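Local coordinates for protein beta-agarase B (PDB 4ATF) that hydrolyses the beta-1,4 linkages of agarose at random as a family 16 glycoside hydrolase, with retention of the anomeric configuration, at residues H169-I172 and Q177-Q180; F234-D239 and I245-G250; V164-H169 and L219-S224. The protein carries 1 engineered substitution. All blocks are in the same frame, centred on the assembly; numbering follows the deposited sequence. Where two conformers were deposited one is given.

Interaction 1. Residues H169-I172 and Q177-Q180. With GAL (beta-D-galactopyranose), chain E; AAL (3,6-anhydro-alpha-L-galactopyranose), chain B.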
loop_
_atom_site.group_PDB
_atom_site.type_symbol
_atom_site.label_atom_id
_atom_site.label_comp_id
_atom_site.label_asym_id
_atom_site.label_seq_id
_atom_site.Cartn_x
_atom_site.Cartn_y
_atom_site.Cartn_z
ATOM N N HIS A 169 -6.418 -8.272 3.031
ATOM C CA HIS A 169 -6.814 -9.439 2.214
ATOM C C HIS A 169 -6.308 -10.684 2.895
ATOM O O HIS A 169 -5.243 -10.643 3.499
ATOM C CB HIS A 169 -6.183 -9.413 0.786
ATOM C CG HIS A 169 -6.647 -8.288 -0.079
ATOM N ND1 HIS A 169 -7.448 -8.489 -1.178
ATOM C CD2 HIS A 169 -6.386 -6.946 -0.042
ATOM C CE1 HIS A 169 -7.705 -7.323 -1.763
ATOM N NE2 HIS A 169 -7.080 -6.368 -1.092
ATOM N N VAL A 170 -7.028 -11.788 2.746
ATOM C CA VAL A 170 -6.470 -13.100 3.044
ATOM C C VAL A 170 -6.637 -13.899 1.780
ATOM O O VAL A 170 -7.651 -13.719 1.055
ATOM C CB VAL A 170 -7.071 -13.750 4.325
ATOM C CG1 VAL A 170 -6.604 -12.977 5.594
ATOM C CG2 VAL A 170 -8.574 -13.841 4.266
ATOM N N PHE A 171 -5.653 -14.741 1.452
ATOM C CA PHE A 171 -5.704 -15.500 0.151
ATOM C C PHE A 171 -5.583 -16.989 0.367
ATOM O O PHE A 171 -4.981 -17.422 1.365
ATOM C CB PHE A 171 -4.529 -15.123 -0.781
ATOM C CG PHE A 171 -4.451 -13.660 -1.115
ATOM C CD1 PHE A 171 -5.172 -13.118 -2.194
ATOM C CD2 PHE A 171 -3.658 -12.827 -0.321
ATOM C CE1 PHE A 171 -5.119 -11.705 -2.446
ATOM C CE2 PHE A 171 -3.555 -11.438 -0.562
ATOM C CZ PHE A 171 -4.288 -10.867 -1.632
ATOM N N ILE A 172 -6.140 -17.777 -0.567
ATOM C CA ILE A 172 -5.738 -19.161 -0.710
ATOM C C ILE A 172 -4.950 -19.113 -2.031
ATOM O O ILE A 172 -5.440 -18.490 -3.003
ATOM C CB ILE A 172 -6.956 -20.127 -0.773
ATOM C CG1 ILE A 172 -7.751 -20.114 0.546
ATOM C CG2 ILE A 172 -6.495 -21.591 -1.238
ATOM C CD1 ILE A 172 -9.155 -20.761 0.413
ATOM N N GLN A 177 -7.724 -17.646 -4.533
ATOM C CA GLN A 177 -8.965 -17.029 -4.106
ATOM C C GLN A 177 -8.586 -15.870 -3.207
ATOM O O GLN A 177 -7.603 -15.976 -2.469
ATOM C CB GLN A 177 -9.787 -18.034 -3.270
ATOM C CG GLN A 177 -10.471 -19.185 -4.032
ATOM C CD GLN A 177 -11.516 -19.835 -3.131
ATOM O OE1 GLN A 177 -11.235 -20.797 -2.444
ATOM N NE2 GLN A 177 -12.723 -19.234 -3.074
ATOM N N ASP A 178 -9.394 -14.800 -3.218
ATOM C CA ASP A 178 -9.017 -13.546 -2.546
ATOM C C ASP A 178 -10.228 -13.070 -1.777
ATOM O O ASP A 178 -11.296 -12.882 -2.383
ATOM C CB ASP A 178 -8.641 -12.556 -3.666
ATOM C CG ASP A 178 -8.382 -11.169 -3.184
ATOM O OD1 ASP A 178 -8.405 -10.875 -1.951
ATOM O OD2 ASP A 178 -8.162 -10.328 -4.065
ATOM N N TYR A 179 -10.090 -12.882 -0.450
ATOM C CA TYR A 179 -11.112 -12.165 0.326
ATOM C C TYR A 179 -10.629 -10.783 0.812
ATOM O O TYR A 179 -9.504 -10.668 1.341
ATOM C CB TYR A 179 -11.455 -12.993 1.592
ATOM C CG TYR A 179 -12.292 -12.141 2.560
ATOM C CD1 TYR A 179 -13.701 -11.963 2.352
ATOM C CD2 TYR A 179 -11.650 -11.434 3.642
ATOM C CE1 TYR A 179 -14.488 -11.127 3.224
ATOM C CE2 TYR A 179 -12.412 -10.608 4.529
ATOM C CZ TYR A 179 -13.826 -10.475 4.332
ATOM O OH TYR A 179 -14.516 -9.652 5.209
ATOM N N GLN A 180 -11.457 -9.732 0.684
ATOM C CA GLN A 180 -11.240 -8.482 1.439
ATOM C C GLN A 180 -12.642 -7.980 1.869
ATOM O O GLN A 180 -13.662 -8.343 1.217
ATOM C CB GLN A 180 -10.510 -7.392 0.573
ATOM C CG GLN A 180 -11.322 -6.988 -0.701
ATOM C CD GLN A 180 -10.806 -5.718 -1.381
ATOM O OE1 GLN A 180 -10.905 -5.570 -2.619
ATOM N NE2 GLN A 180 -10.274 -4.791 -0.594
HETATM C C1 GAL E . -3.901 -5.016 -2.659
HETATM C C2 GAL E . -3.772 -6.253 -3.537
HETATM C C3 GAL E . -2.346 -6.693 -3.881
HETATM C C4 GAL E . -1.655 -5.466 -4.508
HETATM C C5 GAL E . -1.833 -4.240 -3.564
HETATM C C6 GAL E . -1.084 -2.981 -4.037
HETATM O O2 GAL E . -4.342 -7.274 -2.771
HETATM O O3 GAL E . -2.517 -7.766 -4.824
HETATM O O4 GAL E . -2.298 -5.200 -5.727
HETATM O O5 GAL E . -3.190 -3.926 -3.222
HETATM O O6 GAL E . -1.310 -2.021 -3.002
HETATM C C1 AAL B . -2.021 -9.047 -4.380
HETATM C C2 AAL B . -2.475 -10.113 -5.420
HETATM C C3 AAL B . -1.568 -11.376 -5.246
HETATM C C4 AAL B . -0.102 -11.146 -5.306
HETATM C C5 AAL B . 0.109 -10.234 -4.120
HETATM C C6 AAL B . -0.599 -11.099 -3.040
HETATM O O2 AAL B . -2.328 -9.583 -6.736
HETATM O O3 AAL B . -1.614 -11.800 -3.832
HETATM O O4 AAL B . 0.779 -12.232 -5.269
HETATM O O5 AAL B . -0.540 -8.938 -4.243
#
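Strands 169-172 and 177-179 run antiparallel, their short axes 161° apart, with Val-170/Tyr-179 and Ile-172/Gln-177 as hydrogen-bonded pairs and Phe-171/Asp-178 as the non-hydrogen-bonded pair between them. Four backbone bonds join the two strands. The bond from Tyr-179 N to Val-170 O is 3.0 Å long and nearly straight. His-169, Phe-171 and Asp-178 meet near the sugars. ND1 of His-169 donates to OD1 of Asp-178 at 2.7 Å, with an angle of 177° at the hydrogen. OD1 of Asp-178 lies in the ring plane and accepts the bond on its syn lone pair. Asp-178 CG stands anti to the backbone N (chi1 173°), which sends the carboxylate along Phe-171 and up to the histidine. CE1 of Phe-171 comes to 3.4 Å from CG of Asp-178. The imidazole is held between two layers. CB of Gln-180 makes a CH-pi contact over one face, 3.7 Å from the centroid of the His-169 ring. O2 of the galactose lies over the centre of the opposite face. The bond to Asp-178 probably helps to fix the rotation of the ring about CB-CG. O3 of the anhydrogalactose sits over one face of Phe-171, 3.6 Å from CZ. His-169, Asp-178 and Gln-180 bind substrate. On the other side of the sheet, CG2 of Val-170 packs 4.0 Å from CD2 of Tyr-179. The tyrosine OH is bonded to the carbonyl of Ile-228, in helix 226-229. The hairpin continues the sheet beside strand 137-145, where His-169 and Phe-171 touch Glu-138, the probable nucleophile.

Interaction 2. Residues F234-D239 and I245-G250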
loop_
_atom_site.group_PDB
_atom_site.type_symbol
_atom_site.label_atom_id
_atom_site.label_comp_id
_atom_site.label_asym_id
_atom_site.label_seq_id
_atom_site.Cartn_x
_atom_site.Cartn_y
_atom_site.Cartn_z
ATOM N N PHE A 234 -10.411 -18.544 5.306
ATOM C CA PHE A 234 -9.229 -18.768 4.404
ATOM C C PHE A 234 -7.970 -18.934 5.247
ATOM O O PHE A 234 -6.955 -19.441 4.764
ATOM C CB PHE A 234 -8.978 -17.594 3.468
ATOM C CG PHE A 234 -9.892 -17.550 2.292
ATOM C CD1 PHE A 234 -10.975 -18.496 2.143
ATOM C CD2 PHE A 234 -9.682 -16.596 1.293
ATOM C CE1 PHE A 234 -11.835 -18.430 0.990
ATOM C CE2 PHE A 234 -10.551 -16.555 0.108
ATOM C CZ PHE A 234 -11.600 -17.429 -0.013
ATOM N N THR A 235 -8.034 -18.490 6.504
ATOM C CA THR A 235 -6.877 -18.660 7.379
ATOM C C THR A 235 -6.872 -19.923 8.240
ATOM O O THR A 235 -6.034 -20.028 9.151
ATOM C CB THR A 235 -6.599 -17.386 8.259
ATOM O OG1 THR A 235 -7.583 -17.241 9.302
ATOM C CG2 THR A 235 -6.482 -16.086 7.364
ATOM N N ASN A 236 -7.789 -20.872 7.991
ATOM C CA ASN A 236 -7.761 -22.146 8.742
ATOM C C ASN A 236 -6.332 -22.765 8.547
ATOM O O ASN A 236 -5.805 -22.768 7.378
ATOM C CB ASN A 236 -8.746 -23.186 8.154
ATOM C CG ASN A 236 -10.137 -23.118 8.766
ATOM O OD1 ASN A 236 -10.350 -22.460 9.775
ATOM N ND2 ASN A 236 -11.072 -23.876 8.200
ATOM N N THR A 237 -5.739 -23.321 9.600
ATOM C CA THR A 237 -4.491 -24.066 9.420
ATOM C C THR A 237 -4.785 -25.453 8.739
ATOM O O THR A 237 -3.952 -25.974 8.020
ATOM C CB THR A 237 -3.730 -24.268 10.760
ATOM O OG1 THR A 237 -4.569 -24.964 11.655
ATOM C CG2 THR A 237 -3.384 -22.954 11.477
ATOM N N THR A 238 -5.935 -26.050 9.006
ATOM C CA THR A 238 -6.329 -27.300 8.332
ATOM C C THR A 238 -7.564 -26.949 7.449
ATOM O O THR A 238 -8.582 -26.400 7.935
ATOM C CB THR A 238 -6.661 -28.461 9.320
ATOM O OG1 THR A 238 -7.858 -28.155 10.019
ATOM C CG2 THR A 238 -5.588 -28.684 10.346
ATOM N N ASP A 239 -7.447 -27.218 6.149
ATOM C CA ASP A 239 -8.600 -27.082 5.224
ATOM C C ASP A 239 -9.127 -25.631 5.062
ATOM O O ASP A 239 -10.270 -25.321 5.442
ATOM C CB ASP A 239 -9.731 -28.016 5.676
ATOM C CG ASP A 239 -10.697 -28.423 4.529
ATOM O OD1 ASP A 239 -10.530 -28.011 3.333
ATOM O OD2 ASP A 239 -11.643 -29.174 4.869
ATOM N N ILE A 245 -15.204 -25.975 10.111
ATOM C CA ILE A 245 -14.157 -26.216 11.095
ATOM C C ILE A 245 -13.380 -24.926 11.304
ATOM O O ILE A 245 -13.181 -24.173 10.342
ATOM C CB ILE A 245 -13.258 -27.467 10.740
ATOM C CG1 ILE A 245 -12.797 -27.448 9.263
ATOM C CG2 ILE A 245 -13.989 -28.843 11.114
ATOM C CD1 ILE A 245 -12.248 -28.800 8.803
ATOM N N ASP A 246 -13.009 -24.639 12.567
ATOM C CA ASP A 246 -12.386 -23.359 12.865
ATOM C C ASP A 246 -10.999 -23.548 13.463
ATOM O O ASP A 246 -10.852 -23.821 14.669
ATOM C CB ASP A 246 -13.272 -22.510 13.802
ATOM C CG ASP A 246 -12.839 -21.033 13.875
ATOM O OD1 ASP A 246 -11.783 -20.641 13.306
ATOM O OD2 ASP A 246 -13.582 -20.230 14.503
ATOM N N THR A 247 -9.986 -23.379 12.627
ATOM C CA THR A 247 -8.586 -23.309 13.093
ATOM C C THR A 247 -8.016 -22.011 12.498
ATOM O O THR A 247 -6.808 -21.957 12.154
ATOM C CB THR A 247 -7.775 -24.560 12.588
ATOM O OG1 THR A 247 -8.069 -24.730 11.191
ATOM C CG2 THR A 247 -8.137 -25.863 13.411
ATOM N N ARG A 248 -8.872 -20.971 12.356
ATOM C CA ARG A 248 -8.422 -19.711 11.741
ATOM C C ARG A 248 -7.278 -19.059 12.496
ATOM O O ARG A 248 -7.316 -18.979 13.757
ATOM C CB ARG A 248 -9.572 -18.697 11.677
ATOM C CG ARG A 248 -10.607 -19.043 10.592
ATOM C CD ARG A 248 -11.712 -18.008 10.562
ATOM N NE ARG A 248 -12.628 -18.257 11.660
ATOM C CZ ARG A 248 -13.800 -17.642 11.817
ATOM N NH1 ARG A 248 -14.210 -16.720 10.929
ATOM N NH2 ARG A 248 -14.568 -17.957 12.873
ATOM N N THR A 249 -6.261 -18.589 11.780
ATOM C CA THR A 249 -5.144 -17.895 12.442
ATOM C C THR A 249 -5.382 -16.351 12.568
ATOM O O THR A 249 -4.774 -15.640 13.397
ATOM C CB THR A 249 -3.807 -18.096 11.657
ATOM O OG1 THR A 249 -3.927 -17.459 10.365
ATOM C CG2 THR A 249 -3.496 -19.594 11.494
ATOM N N GLY A 250 -6.210 -15.817 11.695
ATOM C CA GLY A 250 -6.320 -14.342 11.564
ATOM C C GLY A 250 -5.076 -13.796 10.858
ATOM O O GLY A 250 -4.293 -14.580 10.250
HETATM O O HOH W 1 -10.083 -26.257 10.551
#
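Asn-236 reaches across to residues 245-247 with both ends of its amide. OD1 of Asn-236 accepts from Thr-247 N at 3.0 Å. ND2 of Asn-236 donates to O of Ile-245, also at 3.0 Å, and within its own segment to Asp-239 O. These bonds fix the amide's rotation and tie three points of the loop together. Thr-237 N donates to Thr-247 O at 3.1 Å. Thr-249 N returns a bond to Thr-235 O, so the backbones bridge once, around Asn-236 and Arg-248, without forming a strand pair. OG1 of Thr-235 lies between its own backbone N and carbonyl carbon (chi1 73°), where it accepts from Gly-250 N at 3.1 Å. Asp-230 holds the same hydroxyl from outside. The methyls CG2 of Thr-237 and CG2 of Thr-249 are tightly packed, 3.4 Å apart. A water joins the hydroxyls of Thr-238 and Thr-247.

Further out, Asp-246 forms an Asx turn, its OD1 accepting from Arg-248 N. Arg-248 grips the same carboxylate side-on through NE and NH2, with NH2 3.0 Å from OD2 of Asp-246. NH1 of Arg-248 turns to the carbonyl of Asp-230. All this lies in the long loop between helix 226-229 and strand 255-262. Phe-234 and Thr-235 pack this loop on Val-170 of strand 164-172, and Phe-234 also meets Tyr-179 of strand 177-179.

Interaction 3. Residues V164-H169 and L219-S224. With GAL (beta-D-galactopyranose), chain E.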
loop_
_atom_site.group_PDB
_atom_site.type_symbol
_atom_site.label_atom_id
_atom_site.label_comp_id
_atom_site.label_asym_id
_atom_site.label_seq_id
_atom_site.Cartn_x
_atom_site.Cartn_y
_atom_site.Cartn_z
ATOM N N VAL A 164 -9.638 7.064 -0.467
ATOM C CA VAL A 164 -8.510 6.148 -0.254
ATOM C C VAL A 164 -9.055 4.806 0.215
ATOM O O VAL A 164 -9.974 4.773 1.036
ATOM C CB VAL A 164 -7.430 6.673 0.704
ATOM C CG1 VAL A 164 -6.771 7.901 0.156
ATOM C CG2 VAL A 164 -7.972 6.868 2.126
ATOM N N HIS A 165 -8.521 3.719 -0.355
ATOM C CA HIS A 165 -9.021 2.391 -0.088
ATOM C C HIS A 165 -8.253 1.844 1.106
ATOM O O HIS A 165 -7.054 1.773 1.055
ATOM C CB HIS A 165 -8.765 1.531 -1.284
ATOM C CG HIS A 165 -9.387 0.181 -1.178
ATOM N ND1 HIS A 165 -8.755 -0.954 -1.610
ATOM C CD2 HIS A 165 -10.574 -0.210 -0.657
ATOM C CE1 HIS A 165 -9.537 -1.998 -1.372
ATOM N NE2 HIS A 165 -10.655 -1.568 -0.811
ATOM N N ILE A 166 -8.933 1.534 2.184
ATOM C CA ILE A 166 -8.261 1.055 3.390
ATOM C C ILE A 166 -8.751 -0.331 3.692
ATOM O O ILE A 166 -9.839 -0.486 4.191
ATOM C CB ILE A 166 -8.436 2.047 4.631
ATOM C CG1 ILE A 166 -9.852 2.663 4.656
ATOM C CG2 ILE A 166 -7.373 3.195 4.517
ATOM C CD1 ILE A 166 -10.132 3.508 5.929
ATOM N N SER A 167 -7.918 -1.333 3.474
ATOM C CA SER A 167 -8.442 -2.703 3.482
ATOM C C SER A 167 -7.347 -3.702 3.908
ATOM O O SER A 167 -6.250 -3.300 4.342
ATOM C CB SER A 167 -8.972 -3.004 2.054
ATOM O OG SER A 167 -9.856 -4.122 2.068
ATOM N N HIS A 168 -7.688 -4.990 3.810
ATOM C CA HIS A 168 -6.789 -6.092 4.117
ATOM C C HIS A 168 -7.280 -7.275 3.269
ATOM O O HIS A 168 -8.459 -7.279 2.819
ATOM C CB HIS A 168 -6.819 -6.410 5.643
ATOM C CG HIS A 168 -7.993 -7.245 6.056
ATOM N ND1 HIS A 168 -9.235 -6.703 6.328
ATOM C CD2 HIS A 168 -8.130 -8.590 6.197
ATOM C CE1 HIS A 168 -10.077 -7.673 6.651
ATOM N NE2 HIS A 168 -9.434 -8.828 6.586
ATOM N N HIS A 169 -6.418 -8.272 3.031
ATOM C CA HIS A 169 -6.814 -9.439 2.214
ATOM C C HIS A 169 -6.308 -10.684 2.895
ATOM O O HIS A 169 -5.243 -10.643 3.499
ATOM C CB HIS A 169 -6.183 -9.413 0.786
ATOM C CG HIS A 169 -6.647 -8.288 -0.079
ATOM N ND1 HIS A 169 -7.448 -8.489 -1.178
ATOM C CD2 HIS A 169 -6.386 -6.946 -0.042
ATOM C CE1 HIS A 169 -7.705 -7.323 -1.763
ATOM N NE2 HIS A 169 -7.080 -6.368 -1.092
ATOM N N LEU A 219 -8.481 8.510 13.953
ATOM C CA LEU A 219 -8.969 7.170 13.700
ATOM C C LEU A 219 -10.090 7.239 12.701
ATOM O O LEU A 219 -11.130 7.842 13.017
ATOM C CB LEU A 219 -9.631 6.620 14.967
ATOM C CG LEU A 219 -9.675 5.114 15.298
ATOM C CD1 LEU A 219 -11.036 4.785 16.001
ATOM C CD2 LEU A 219 -9.277 4.129 14.266
ATOM N N VAL A 220 -9.949 6.649 11.527
ATOM C CA VAL A 220 -11.028 6.805 10.531
ATOM C C VAL A 220 -11.861 5.503 10.344
ATOM O O VAL A 220 -12.995 5.569 9.850
ATOM C CB VAL A 220 -10.492 7.317 9.173
ATOM C CG1 VAL A 220 -9.808 8.776 9.333
ATOM C CG2 VAL A 220 -9.471 6.365 8.619
ATOM N N ARG A 221 -11.301 4.342 10.717
ATOM C CA ARG A 221 -11.980 3.049 10.563
ATOM C C ARG A 221 -11.393 2.008 11.490
ATOM O O ARG A 221 -10.154 1.941 11.652
ATOM C CB ARG A 221 -11.850 2.596 9.099
ATOM C CG ARG A 221 -12.377 1.197 8.808
ATOM C CD ARG A 221 -12.504 1.020 7.308
ATOM N NE ARG A 221 -12.776 -0.350 6.897
ATOM C CZ ARG A 221 -13.993 -0.858 6.635
ATOM N NH1 ARG A 221 -15.117 -0.192 6.916
ATOM N NH2 ARG A 221 -14.092 -2.081 6.139
ATOM N N THR A 222 -12.254 1.179 12.103
ATOM C CA THR A 222 -11.785 0.045 12.902
ATOM C C THR A 222 -12.314 -1.253 12.231
ATOM O O THR A 222 -13.498 -1.330 11.890
ATOM C CB THR A 222 -12.311 0.119 14.358
ATOM O OG1 THR A 222 -11.766 1.287 14.976
ATOM C CG2 THR A 222 -11.868 -1.163 15.206
ATOM N N VAL A 223 -11.462 -2.250 12.058
ATOM C CA VAL A 223 -11.885 -3.496 11.442
ATOM C C VAL A 223 -11.509 -4.540 12.462
ATOM O O VAL A 223 -10.316 -4.763 12.748
ATOM C CB VAL A 223 -11.225 -3.769 10.066
ATOM C CG1 VAL A 223 -11.576 -5.173 9.545
ATOM C CG2 VAL A 223 -11.719 -2.729 9.057
ATOM N N SER A 224 -12.521 -5.141 13.074
ATOM C CA SER A 224 -12.234 -5.923 14.288
ATOM C C SER A 224 -13.139 -7.121 14.330
ATOM O O SER A 224 -14.340 -6.981 14.082
ATOM C CB SER A 224 -12.482 -5.022 15.531
ATOM O OG SER A 224 -12.173 -5.708 16.704
HETATM C C1 GAL E . -3.901 -5.016 -2.659
HETATM C C2 GAL E . -3.772 -6.253 -3.537
HETATM C C3 GAL E . -2.346 -6.693 -3.881
HETATM C C4 GAL E . -1.655 -5.466 -4.508
HETATM C C5 GAL E . -1.833 -4.240 -3.564
HETATM C C6 GAL E . -1.084 -2.981 -4.037
HETATM O O2 GAL E . -4.342 -7.274 -2.771
HETATM O O3 GAL E . -2.517 -7.766 -4.824
HETATM O O4 GAL E . -2.298 -5.200 -5.727
HETATM O O5 GAL E . -3.190 -3.926 -3.222
HETATM O O6 GAL E . -1.310 -2.021 -3.002
HETATM O O HOH W 2 -11.432 -2.458 5.488
#
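A water links the carbonyl oxygen of Ile-166 to the guanidinium of Arg-221. It donates to O of Ile-166 at 2.8 Å and accepts from NH2 of Arg-221 at 2.8 Å. The water lies in the guanidinium plane, at its edge. The arginine chain is extended from CG to NE, with CG anti to the backbone N (chi1 174°). That shape brings the guanidinium near the carbonyl of Ile-166, at the break in strand 164-172, with the water between them. NH1 of Arg-221 makes a salt bridge with Asp-183, which probably helps to hold the guanidinium in place.

The direct contacts are mostly between carbon atoms. CD1 of Ile-166 lies 3.7 Å from CD of Arg-221, against the aliphatic part of that chain. CD1 of Ile-166 also lies 4.0 Å from CG2 of Val-220.

The two backbones are not paired; their nearest CA atoms, those of Ile-166 and Arg-221, are 8.3 Å apart. The touching parts run nearly parallel, 16° apart. Val-220 and Arg-221 both face Tyr-213 in a classic beta bulge, and both side chains point toward strand 164-172. His-165 and His-169 belong to the glycan pocket, while Ile-166 and His-168 point toward strand 218-224. Such side-chain packing between layers of strands is characteristic of the beta-sandwich (jelly-roll) fold of family 16 enzymes.

How the interactions relate
Interactions 1 and 3 share His-169 and use strand 164-172, but in different ways. Interaction 1 is partly buried: a hairpin with direct backbone bonds and polar groups turned to the substrate. Interaction 3 is buried and nearer the centre of the chain. It joins strands that are not paired with each other, through apolar contacts and one water. Interaction 2 is more peripheral, a loop with five exposed residues, held by backbone, threonine and asparagine bonds, with a salt bridge within one segment. It touches interaction 1, where CD1 of Phe-234 comes to 3.4 Å from CD1 of Ile-172, but does not touch interaction 3. Helix 226-229, ahead of that loop, is met by residues of both hairpin and sandwich contacts.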